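DsbA-like disulfide oxidoreductase (PDB 6EEZ) catalyses thiol-disulfide exchange with a thioredoxin-type fold, acting as a homotrimeric disulfide isomerase. Local coordinates at residues 25-31 with 64-69; 40-44 with 100-104; 164-169 with 181-185. All coordinates share one frame; numbering follows the deposited sequence.

Interaction 1. Residues 25-31 with 64-69; sequences YPYSGNE and IKYIFR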
loop_
_atom_site.group_PDB
_atom_site.type_symbol
_atom_site.label_atom_id
_atom_site.label_comp_id
_atom_site.label_asym_id
_atom_site.label_seq_id
_atom_site.Cartn_x
_atom_site.Cartn_y
_atom_site.Cartn_z
ATOM N N TYR A 25 -4.570 5.533 7.270
ATOM C CA TYR A 25 -3.711 5.221 6.132
ATOM C C TYR A 25 -4.454 5.476 4.829
ATOM O O TYR A 25 -5.667 5.475 4.828
ATOM C CB TYR A 25 -3.229 3.763 6.205
ATOM C CG TYR A 25 -2.095 3.572 7.168
ATOM C CD1 TYR A 25 -0.779 3.796 6.777
ATOM C CD2 TYR A 25 -2.333 3.176 8.482
ATOM C CE1 TYR A 25 0.275 3.625 7.679
ATOM C CE2 TYR A 25 -1.304 3.000 9.377
ATOM C CZ TYR A 25 0.004 3.222 8.980
ATOM O OH TYR A 25 1.033 3.038 9.896
ATOM N N PRO A 26 -3.731 5.682 3.722
ATOM C CA PRO A 26 -4.424 6.053 2.479
ATOM C C PRO A 26 -5.248 4.914 1.929
ATOM O O PRO A 26 -4.790 3.765 2.001
ATOM C CB PRO A 26 -3.277 6.400 1.494
ATOM C CG PRO A 26 -2.068 6.561 2.329
ATOM C CD PRO A 26 -2.273 5.662 3.545
ATOM N N TYR A 27 -6.400 5.237 1.339
ATOM C CA TYR A 27 -7.271 4.241 0.760
ATOM C C TYR A 27 -7.949 4.738 -0.536
ATOM O O TYR A 27 -8.120 5.940 -0.758
ATOM C CB TYR A 27 -8.350 3.812 1.781
ATOM C CG TYR A 27 -9.506 4.803 1.902
ATOM C CD1 TYR A 27 -10.567 4.748 1.028
ATOM C CD2 TYR A 27 -9.514 5.783 2.881
ATOM C CE1 TYR A 27 -11.609 5.656 1.095
ATOM C CE2 TYR A 27 -10.565 6.706 2.978
ATOM C CZ TYR A 27 -11.612 6.635 2.069
ATOM O OH TYR A 27 -12.685 7.520 2.098
ATOM N N SER A 28 -8.356 3.790 -1.376
ATOM C CA SER A 28 -9.214 4.083 -2.523
ATOM C C SER A 28 -10.390 3.136 -2.530
ATOM O O SER A 28 -10.392 2.115 -1.837
ATOM C CB SER A 28 -8.437 3.963 -3.834
ATOM O OG SER A 28 -7.344 4.861 -3.846
ATOM N N GLY A 29 -11.388 3.475 -3.323
ATOM C CA GLY A 29 -12.556 2.642 -3.451
ATOM C C GLY A 29 -13.652 3.096 -2.508
ATOM O O GLY A 29 -13.751 4.284 -2.174
ATOM N N ASN A 30 -14.493 2.158 -2.084
ATOM C CA ASN A 30 -15.671 2.525 -1.319
ATOM C C ASN A 30 -15.361 2.549 0.165
ATOM O O ASN A 30 -15.166 1.506 0.789
ATOM C CB ASN A 30 -16.808 1.568 -1.622
ATOM C CG ASN A 30 -18.065 1.910 -0.872
ATOM O OD1 ASN A 30 -18.149 2.935 -0.184
ATOM N ND2 ASN A 30 -19.070 1.060 -1.013
ATOM N N GLU A 31 -15.308 3.761 0.706
ATOM C CA GLU A 31 -15.039 4.008 2.118
ATOM C C GLU A 31 -15.937 3.172 3.014
ATOM O O GLU A 31 -15.528 2.756 4.098
ATOM C CB GLU A 31 -15.240 5.496 2.434
ATOM C CG GLU A 31 -14.981 5.894 3.891
ATOM C CD GLU A 31 -15.229 7.389 4.137
ATOM O OE1 GLU A 31 -15.980 8.026 3.350
ATOM O OE2 GLU A 31 -14.679 7.935 5.119
ATOM N N ILE A 64 -14.795 -2.748 -3.151
ATOM C CA ILE A 64 -13.986 -2.818 -1.944
ATOM C C ILE A 64 -13.481 -1.468 -1.477
ATOM O O ILE A 64 -13.564 -0.467 -2.195
ATOM C CB ILE A 64 -12.753 -3.754 -2.139
ATOM C CG1 ILE A 64 -11.724 -3.119 -3.075
ATOM C CG2 ILE A 64 -13.198 -5.113 -2.639
ATOM C CD1 ILE A 64 -10.517 -3.974 -3.344
ATOM N N LYS A 65 -12.953 -1.460 -0.254
ATOM C CA LYS A 65 -12.061 -0.410 0.169
ATOM C C LYS A 65 -10.674 -1.021 0.098
ATOM O O LYS A 65 -10.461 -2.137 0.567
ATOM C CB LYS A 65 -12.372 0.108 1.577
ATOM C CG LYS A 65 -11.501 1.306 1.974
ATOM C CD LYS A 65 -11.901 1.935 3.313
ATOM C CE LYS A 65 -11.311 1.169 4.518
ATOM N NZ LYS A 65 -11.095 2.034 5.746
ATOM N N TYR A 66 -9.744 -0.293 -0.500
ATOM C CA TYR A 66 -8.362 -0.730 -0.607
ATOM C C TYR A 66 -7.458 0.232 0.150
ATOM O O TYR A 66 -7.298 1.391 -0.235
ATOM C CB TYR A 66 -7.942 -0.822 -2.058
ATOM C CG TYR A 66 -6.617 -1.552 -2.278
ATOM C CD1 TYR A 66 -5.396 -0.918 -2.041
ATOM C CD2 TYR A 66 -6.597 -2.861 -2.734
ATOM C CE1 TYR A 66 -4.168 -1.593 -2.248
ATOM C CE2 TYR A 66 -5.398 -3.532 -2.942
ATOM C CZ TYR A 66 -4.194 -2.893 -2.703
ATOM O OH TYR A 66 -3.040 -3.579 -2.927
ATOM N N ILE A 67 -6.866 -0.262 1.229
ATOM C CA ILE A 67 -5.943 0.518 2.045
ATOM C C ILE A 67 -4.512 0.239 1.584
ATOM O O ILE A 67 -4.170 -0.900 1.298
ATOM C CB ILE A 67 -6.111 0.174 3.533
ATOM C CG1 ILE A 67 -7.537 0.484 3.956
ATOM C CG2 ILE A 67 -5.100 0.925 4.404
ATOM C CD1 ILE A 67 -7.873 0.033 5.339
ATOM N N PHE A 68 -3.692 1.286 1.510
ATOM C CA PHE A 68 -2.298 1.190 1.035
ATOM C C PHE A 68 -1.338 1.285 2.203
ATOM O O PHE A 68 -1.302 2.304 2.909
ATOM C CB PHE A 68 -1.970 2.295 0.031
ATOM C CG PHE A 68 -2.840 2.280 -1.198
ATOM C CD1 PHE A 68 -2.566 1.423 -2.256
ATOM C CD2 PHE A 68 -3.935 3.121 -1.288
ATOM C CE1 PHE A 68 -3.369 1.405 -3.400
ATOM C CE2 PHE A 68 -4.754 3.114 -2.438
ATOM C CZ PHE A 68 -4.462 2.241 -3.485
ATOM N N ARG A 69 -0.580 0.207 2.417
ATOM C CA ARG A 69 0.484 0.204 3.411
ATOM C C ARG A 69 1.854 0.230 2.781
ATOM O O ARG A 69 2.309 -0.746 2.207
ATOM C CB ARG A 69 0.358 -1.011 4.306
ATOM C CG ARG A 69 -0.839 -0.909 5.185
ATOM C CD ARG A 69 -0.757 0.352 6.015
ATOM N NE ARG A 69 -1.538 0.184 7.216
ATOM C CZ ARG A 69 -1.067 -0.120 8.416
ATOM N NH1 ARG A 69 0.223 -0.244 8.642
ATOM N NH2 ARG A 69 -1.921 -0.251 9.407
#
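Tyr-25 and Arg-69 make the tightly packed end of this contact. The guanidinium lies flat on the phenol ring, its plane only 10° from that of the ring, and Arg-69 CZ is 3.3 Å from Tyr-25 CE2, so the pair counts as a stacked cation-pi contact. The aliphatic part joins in, with Arg-69 CD over the same ring 3.7 Å from the centroid of Tyr-25. A bend in the arginine at chi2 (-57°) turns the chain so that CD, NE and CZ lie along the phenol. Both polar ends have partners on helix 137-154: Tyr-25 OH bonds Met-143 O and Arg-69 NH1 bonds Ser-147 OG, which should fix the rotation of the stacked groups.

Between the ends, 27-29 and 65-69 run antiparallel, their axes 157° apart. Pro-26 O receives Phe-68 N at 2.8 Å, and Ser-28 and Tyr-66 exchange a reciprocal pair of backbone bonds. Ser-28 OG meets the ring edge of Phe-68 in its plane, 3.4 Å from CE2, on the side covered by Ile-59 of helix 52-60.

Toward Glu-31 the packing slackens. Lys-65 passes its methylene CD over one face of Tyr-27, 4.2 Å from the ring centroid of Tyr-27, whereas its ammonium offers that ring at most a weak attraction. Gly-29 and Glu-31 are exposed; the positive phi of Gly-29 belongs to a backbone shape that favours glycine, and Asn-30 N still reaches Ile-64 O at 2.8 Å. The pairing of 27-29 with 65-69 forms one border of the mixed central sheet within this chain, an antiparallel edge strand as found in the thioredoxin fold.

Interaction 2. Residues 40-44 with 100-104; sequences FLDYS and HHAAL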
loop_
_atom_site.group_PDB
_atom_site.type_symbol
_atom_site.label_atom_id
_atom_site.label_comp_id
_atom_site.label_asym_id
_atom_site.label_seq_id
_atom_site.Cartn_x
_atom_site.Cartn_y
_atom_site.Cartn_z
ATOM N N PHE A 40 0.275 -4.403 0.979
ATOM C CA PHE A 40 1.607 -4.076 1.526
ATOM C C PHE A 40 2.651 -4.132 0.423
ATOM O O PHE A 40 2.870 -5.189 -0.153
ATOM C CB PHE A 40 1.991 -5.036 2.656
ATOM C CG PHE A 40 1.112 -4.933 3.876
ATOM C CD1 PHE A 40 -0.109 -5.577 3.917
ATOM C CD2 PHE A 40 1.518 -4.197 4.981
ATOM C CE1 PHE A 40 -0.916 -5.503 5.042
ATOM C CE2 PHE A 40 0.728 -4.103 6.096
ATOM C CZ PHE A 40 -0.504 -4.768 6.133
ATOM N N LEU A 41 3.293 -2.992 0.148
ATOM C CA LEU A 41 4.145 -2.811 -1.039
ATOM C C LEU A 41 5.435 -2.032 -0.747
ATOM O O LEU A 41 5.472 -1.146 0.097
ATOM C CB LEU A 41 3.360 -2.083 -2.152
ATOM C CG LEU A 41 2.624 -2.963 -3.184
ATOM C CD1 LEU A 41 1.351 -3.750 -2.656
ATOM C CD2 LEU A 41 2.258 -2.126 -4.410
ATOM N N ASP A 42 6.491 -2.408 -1.459
ATOM C CA ASP A 42 7.733 -1.650 -1.553
ATOM C C ASP A 42 7.799 -1.190 -3.001
ATOM O O ASP A 42 7.668 -2.004 -3.919
ATOM C CB ASP A 42 8.946 -2.503 -1.187
ATOM C CG ASP A 42 10.241 -1.727 -1.197
ATOM O OD1 ASP A 42 10.601 -1.123 -2.247
ATOM O OD2 ASP A 42 10.914 -1.729 -0.137
ATOM N N TYR A 43 7.982 0.109 -3.218
ATOM C CA TYR A 43 7.940 0.640 -4.575
ATOM C C TYR A 43 9.066 0.122 -5.498
ATOM O O TYR A 43 8.883 0.075 -6.722
ATOM C CB TYR A 43 7.964 2.163 -4.520
ATOM C CG TYR A 43 6.656 2.751 -4.079
ATOM C CD1 TYR A 43 5.477 2.459 -4.758
ATOM C CD2 TYR A 43 6.592 3.604 -2.994
ATOM C CE1 TYR A 43 4.282 2.988 -4.351
ATOM C CE2 TYR A 43 5.408 4.150 -2.593
ATOM C CZ TYR A 43 4.253 3.834 -3.265
ATOM O OH TYR A 43 3.056 4.367 -2.842
ATOM N N SER A 44 10.209 -0.276 -4.936
ATOM C CA SER A 44 11.340 -0.742 -5.748
ATOM C C SER A 44 11.301 -2.255 -5.982
ATOM O O SER A 44 12.169 -2.809 -6.651
ATOM C CB SER A 44 12.676 -0.374 -5.084
ATOM O OG SER A 44 12.694 0.969 -4.612
ATOM N N HIS A 100 1.418 6.859 -6.139
ATOM C CA HIS A 100 1.552 5.416 -5.960
ATOM C C HIS A 100 1.805 4.701 -7.279
ATOM O O HIS A 100 2.764 3.939 -7.412
ATOM C CB HIS A 100 0.284 4.859 -5.294
ATOM C CG HIS A 100 0.187 3.363 -5.278
ATOM N ND1 HIS A 100 0.587 2.601 -4.195
ATOM C CD2 HIS A 100 -0.298 2.486 -6.188
ATOM C CE1 HIS A 100 0.356 1.326 -4.437
ATOM N NE2 HIS A 100 -0.181 1.223 -5.643
ATOM N N HIS A 101 0.933 4.953 -8.250
ATOM C CA HIS A 101 0.957 4.213 -9.502
ATOM C C HIS A 101 2.160 4.631 -10.353
ATOM O O HIS A 101 2.783 3.793 -11.030
ATOM C CB HIS A 101 -0.345 4.431 -10.282
ATOM C CG HIS A 101 -0.544 3.455 -11.391
ATOM N ND1 HIS A 101 -0.307 3.771 -12.710
ATOM C CD2 HIS A 101 -0.937 2.160 -11.378
ATOM C CE1 HIS A 101 -0.553 2.714 -13.463
ATOM N NE2 HIS A 101 -0.940 1.724 -12.680
ATOM N N ALA A 102 2.490 5.918 -10.319
ATOM C CA ALA A 102 3.686 6.393 -11.015
ATOM C C ALA A 102 4.945 5.793 -10.402
ATOM O O ALA A 102 5.871 5.457 -11.119
ATOM C CB ALA A 102 3.766 7.912 -10.991
ATOM N N ALA A 103 4.990 5.663 -9.079
ATOM C CA ALA A 103 6.170 5.108 -8.436
ATOM C C ALA A 103 6.343 3.649 -8.858
ATOM O O ALA A 103 7.457 3.200 -9.158
ATOM C CB ALA A 103 6.069 5.229 -6.935
ATOM N N LEU A 104 5.239 2.914 -8.889
ATOM C CA LEU A 104 5.267 1.538 -9.364
ATOM C C LEU A 104 5.620 1.456 -10.857
ATOM O O LEU A 104 6.190 0.459 -11.310
ATOM C CB LEU A 104 3.931 0.865 -9.104
ATOM C CG LEU A 104 3.642 0.588 -7.623
ATOM C CD1 LEU A 104 2.242 -0.039 -7.472
ATOM C CD2 LEU A 104 4.728 -0.309 -6.967
#
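Tyr-43 reaches across to helix 96-105 and meets three of its residues in succession. Its CG stands anti to the carbonyl carbon (chi1 -74°), a turn that carries the ring from a CB not aimed at the helix to the helix surface. Beyond CB, the first ring atom CG has the methyl of Ala-103 at 3.8 Å. That methyl lies over one ring face, 21° off the normal, and is a CH-pi donor displaced toward the rim. Tyr-43 CD1 is wedged between two residues: Ala-103 CB comes from the face and Leu-104 CD2, 3.6 Å from CD1, from the edge. Next, Tyr-43 CE1 lies 3.5 Å from His-100 O, a carbonyl that also accepts the helical bond from Leu-104 N. At the tip, Tyr-43 OH and His-100 ND1 are 3.3 Å apart, a weak hydrogen bond in which either could donate. The tyrosine edge is directed at the imidazole face, with ring planes at 72°, in an offset edge-to-face pair. The phenol oxygen has a second weak partner in Tyr-96 OH.

Leu-41 makes a second point of contact with the helix. Its CD2 methyl touches Leu-104 CD1 at 3.7 Å and His-100 CE1 at 3.9 Å, and all five touching residues are buried. In the loop itself, Asp-42 OD1 accepts from Ser-44 N, closing an Asx turn just ahead of the Cys-45/Cys-48 disulfide. The contact thus joins the end of central strand 36-41 and the approach to the CxxC helix to helix 96-105, while Ala-81 and Ala-85 of helix 76-91 also touch the Tyr-43 side chain.

Interaction 3. Residues 164-169 with 181-185; sequences IGDSLF and KVDEL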
loop_
_atom_site.group_PDB
_atom_site.type_symbol
_atom_site.label_atom_id
_atom_site.label_comp_id
_atom_site.label_asym_id
_atom_site.label_seq_id
_atom_site.Cartn_x
_atom_site.Cartn_y
_atom_site.Cartn_z
ATOM N N ILE A 164 -7.278 -9.629 2.300
ATOM C CA ILE A 164 -8.691 -9.345 2.062
ATOM C C ILE A 164 -9.524 -10.154 3.050
ATOM O O ILE A 164 -9.483 -11.376 3.027
ATOM C CB ILE A 164 -9.129 -9.717 0.632
ATOM C CG1 ILE A 164 -8.200 -9.088 -0.417
ATOM C CG2 ILE A 164 -10.558 -9.316 0.409
ATOM C CD1 ILE A 164 -8.493 -9.565 -1.871
ATOM N N GLY A 165 -10.307 -9.466 3.875
ATOM C CA GLY A 165 -11.167 -10.128 4.829
ATOM C C GLY A 165 -10.324 -10.911 5.838
ATOM O O GLY A 165 -9.526 -10.312 6.557
ATOM N N ASP A 166 -10.470 -12.237 5.853
ATOM C CA ASP A 166 -9.721 -13.092 6.773
ATOM C C ASP A 166 -8.640 -13.883 6.051
ATOM O O ASP A 166 -8.097 -14.851 6.604
ATOM C CB ASP A 166 -10.668 -14.054 7.508
ATOM C CG ASP A 166 -11.472 -14.927 6.565
ATOM O OD1 ASP A 166 -11.405 -14.704 5.333
ATOM O OD2 ASP A 166 -12.195 -15.828 7.061
ATOM N N SER A 167 -8.317 -13.445 4.834
ATOM C CA SER A 167 -7.344 -14.110 3.979
ATOM C C SER A 167 -6.101 -13.279 3.687
ATOM O O SER A 167 -6.131 -12.055 3.668
ATOM C CB SER A 167 -7.996 -14.490 2.658
ATOM O OG SER A 167 -9.039 -15.424 2.875
ATOM N N LEU A 168 -4.994 -13.958 3.430
ATOM C CA LEU A 168 -3.748 -13.261 3.175
ATOM C C LEU A 168 -3.124 -13.907 1.960
ATOM O O LEU A 168 -2.855 -15.106 1.957
ATOM C CB LEU A 168 -2.837 -13.303 4.413
ATOM C CG LEU A 168 -1.665 -12.310 4.477
ATOM C CD1 LEU A 168 -1.171 -12.095 5.909
ATOM C CD2 LEU A 168 -0.573 -12.816 3.643
ATOM N N PHE A 169 -2.957 -13.088 0.916
ATOM C CA PHE A 169 -2.395 -13.510 -0.371
ATOM C C PHE A 169 -0.970 -12.992 -0.520
ATOM O O PHE A 169 -0.737 -11.803 -0.385
ATOM C CB PHE A 169 -3.260 -12.998 -1.519
ATOM C CG PHE A 169 -4.665 -13.524 -1.493
ATOM C CD1 PHE A 169 -4.970 -14.758 -2.044
ATOM C CD2 PHE A 169 -5.671 -12.790 -0.905
ATOM C CE1 PHE A 169 -6.255 -15.242 -2.016
ATOM C CE2 PHE A 169 -6.963 -13.269 -0.875
ATOM C CZ PHE A 169 -7.254 -14.500 -1.435
ATOM N N LYS A 181 -12.499 -14.081 -4.295
ATOM C CA LYS A 181 -12.553 -13.864 -2.855
ATOM C C LYS A 181 -13.386 -12.637 -2.528
ATOM O O LYS A 181 -14.214 -12.667 -1.623
ATOM C CB LYS A 181 -11.156 -13.707 -2.267
ATOM C CG LYS A 181 -11.144 -13.453 -0.762
ATOM C CD LYS A 181 -11.549 -14.666 0.054
ATOM C CE LYS A 181 -11.573 -14.301 1.536
ATOM N NZ LYS A 181 -11.736 -15.427 2.517
ATOM N N VAL A 182 -13.166 -11.554 -3.261
ATOM C CA VAL A 182 -13.985 -10.351 -3.098
ATOM C C VAL A 182 -15.472 -10.612 -3.320
ATOM O O VAL A 182 -16.305 -10.064 -2.614
ATOM C CB VAL A 182 -13.552 -9.247 -4.064
ATOM C CG1 VAL A 182 -14.619 -8.124 -4.133
ATOM C CG2 VAL A 182 -12.220 -8.697 -3.654
ATOM N N ASP A 183 -15.811 -11.419 -4.316
ATOM C CA ASP A 183 -17.220 -11.685 -4.628
ATOM C C ASP A 183 -17.841 -12.570 -3.567
ATOM O O ASP A 183 -18.979 -12.366 -3.150
ATOM C CB ASP A 183 -17.373 -12.353 -5.999
ATOM C CG ASP A 183 -17.383 -11.368 -7.129
ATOM O OD1 ASP A 183 -17.188 -10.160 -6.865
ATOM O OD2 ASP A 183 -17.603 -11.797 -8.286
ATOM N N GLU A 184 -17.082 -13.580 -3.165
ATOM C CA GLU A 184 -17.486 -14.483 -2.106
ATOM C C GLU A 184 -17.847 -13.683 -0.857
ATOM O O GLU A 184 -18.883 -13.916 -0.236
ATOM C CB GLU A 184 -16.353 -15.480 -1.846
ATOM C CG GLU A 184 -16.368 -16.227 -0.523
ATOM C CD GLU A 184 -14.998 -16.800 -0.189
ATOM O OE1 GLU A 184 -14.377 -17.411 -1.087
ATOM O OE2 GLU A 184 -14.533 -16.612 0.959
ATOM N N LEU A 185 -17.002 -12.718 -0.512
ATOM C CA LEU A 185 -17.226 -11.875 0.654
ATOM C C LEU A 185 -18.325 -10.825 0.437
ATOM O O LEU A 185 -18.862 -10.300 1.398
ATOM C CB LEU A 185 -15.929 -11.175 1.045
ATOM C CG LEU A 185 -14.781 -12.052 1.545
ATOM C CD1 LEU A 185 -13.526 -11.226 1.678
ATOM C CD2 LEU A 185 -15.124 -12.706 2.871
#
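Ile-164 to Ser-167 form a type II' beta turn that faces the last helix, with Ile-164 CA 7.5 Å from Val-182 CA and Gly-165 CA 7.6 Å from Leu-185 CA. Backbone bonds in both directions between Ile-164 and Ser-167 close the hairpin. Gly-165 occupies the turn position with positive phi (63°), which favours glycine, and its CA comes within 4.1 Å of Leu-185 CD1. On the other side, residues 181 onward belong to helix 175-185, where Leu-185 N bonds Lys-181 O.

Lys-181 carries the polar half. CG lies anti to the backbone N, and a bend at chi2 (71°) directs the rest of the extended chain at the turn, where the ammonium is gripped by two oxygens of the hairpin. Lys-181 NZ donates to Ser-167 OG at 2.7 Å and, in a salt bridge, to Asp-166 OD1 at 2.9 Å, the latter nearly in line with the carboxylate C-O bond. Glu-184 OE2 adds a weak salt bridge to the same nitrogen, so one lysine links two acids whose like charges it probably offsets. Nearer the helix, Lys-181 CB lies 4.1 Å from Phe-169 CZ.

The apolar half runs alongside: Ile-164 CG2 meets Leu-185 CD1 at 3.8 Å, and Ile-164 CD1 approaches Val-182 CG2 at 4.2 Å. Helix 175-185 therefore packs against the face of the hairpin that carries Ile-164, Ser-167 and Phe-169, a hairpin made of strands 161-164 and 167-170, the latter at the sheet margin within this chain. Leu-178 of the same helix also covers Ile-164 and Phe-169, while Lys-10 of helix 3-15 touches Asp-166.

From the N terminus, residues 25-31 come first, then 40-44, before 64-69 returns to close interaction 1 over a 32-residue loop. Residues 100-104 then close interaction 2 over 55 residues, so these two contacts cross along the chain. They also touch: Arg-69 O lies 3.2 Å from Leu-41 N, a probable hydrogen bond between neighbouring strands, and Phe-68 packs on His-100. Interaction 3 follows in series, a short closure of the C-terminal hairpin by the final helix. It meets interaction 1 through Ile-64 and Val-182 but stays about 7 Å from interaction 2 at the nearest atoms. All three reach the same sheet, interactions 1 and 3 at its two margins and interaction 2 at its central strand.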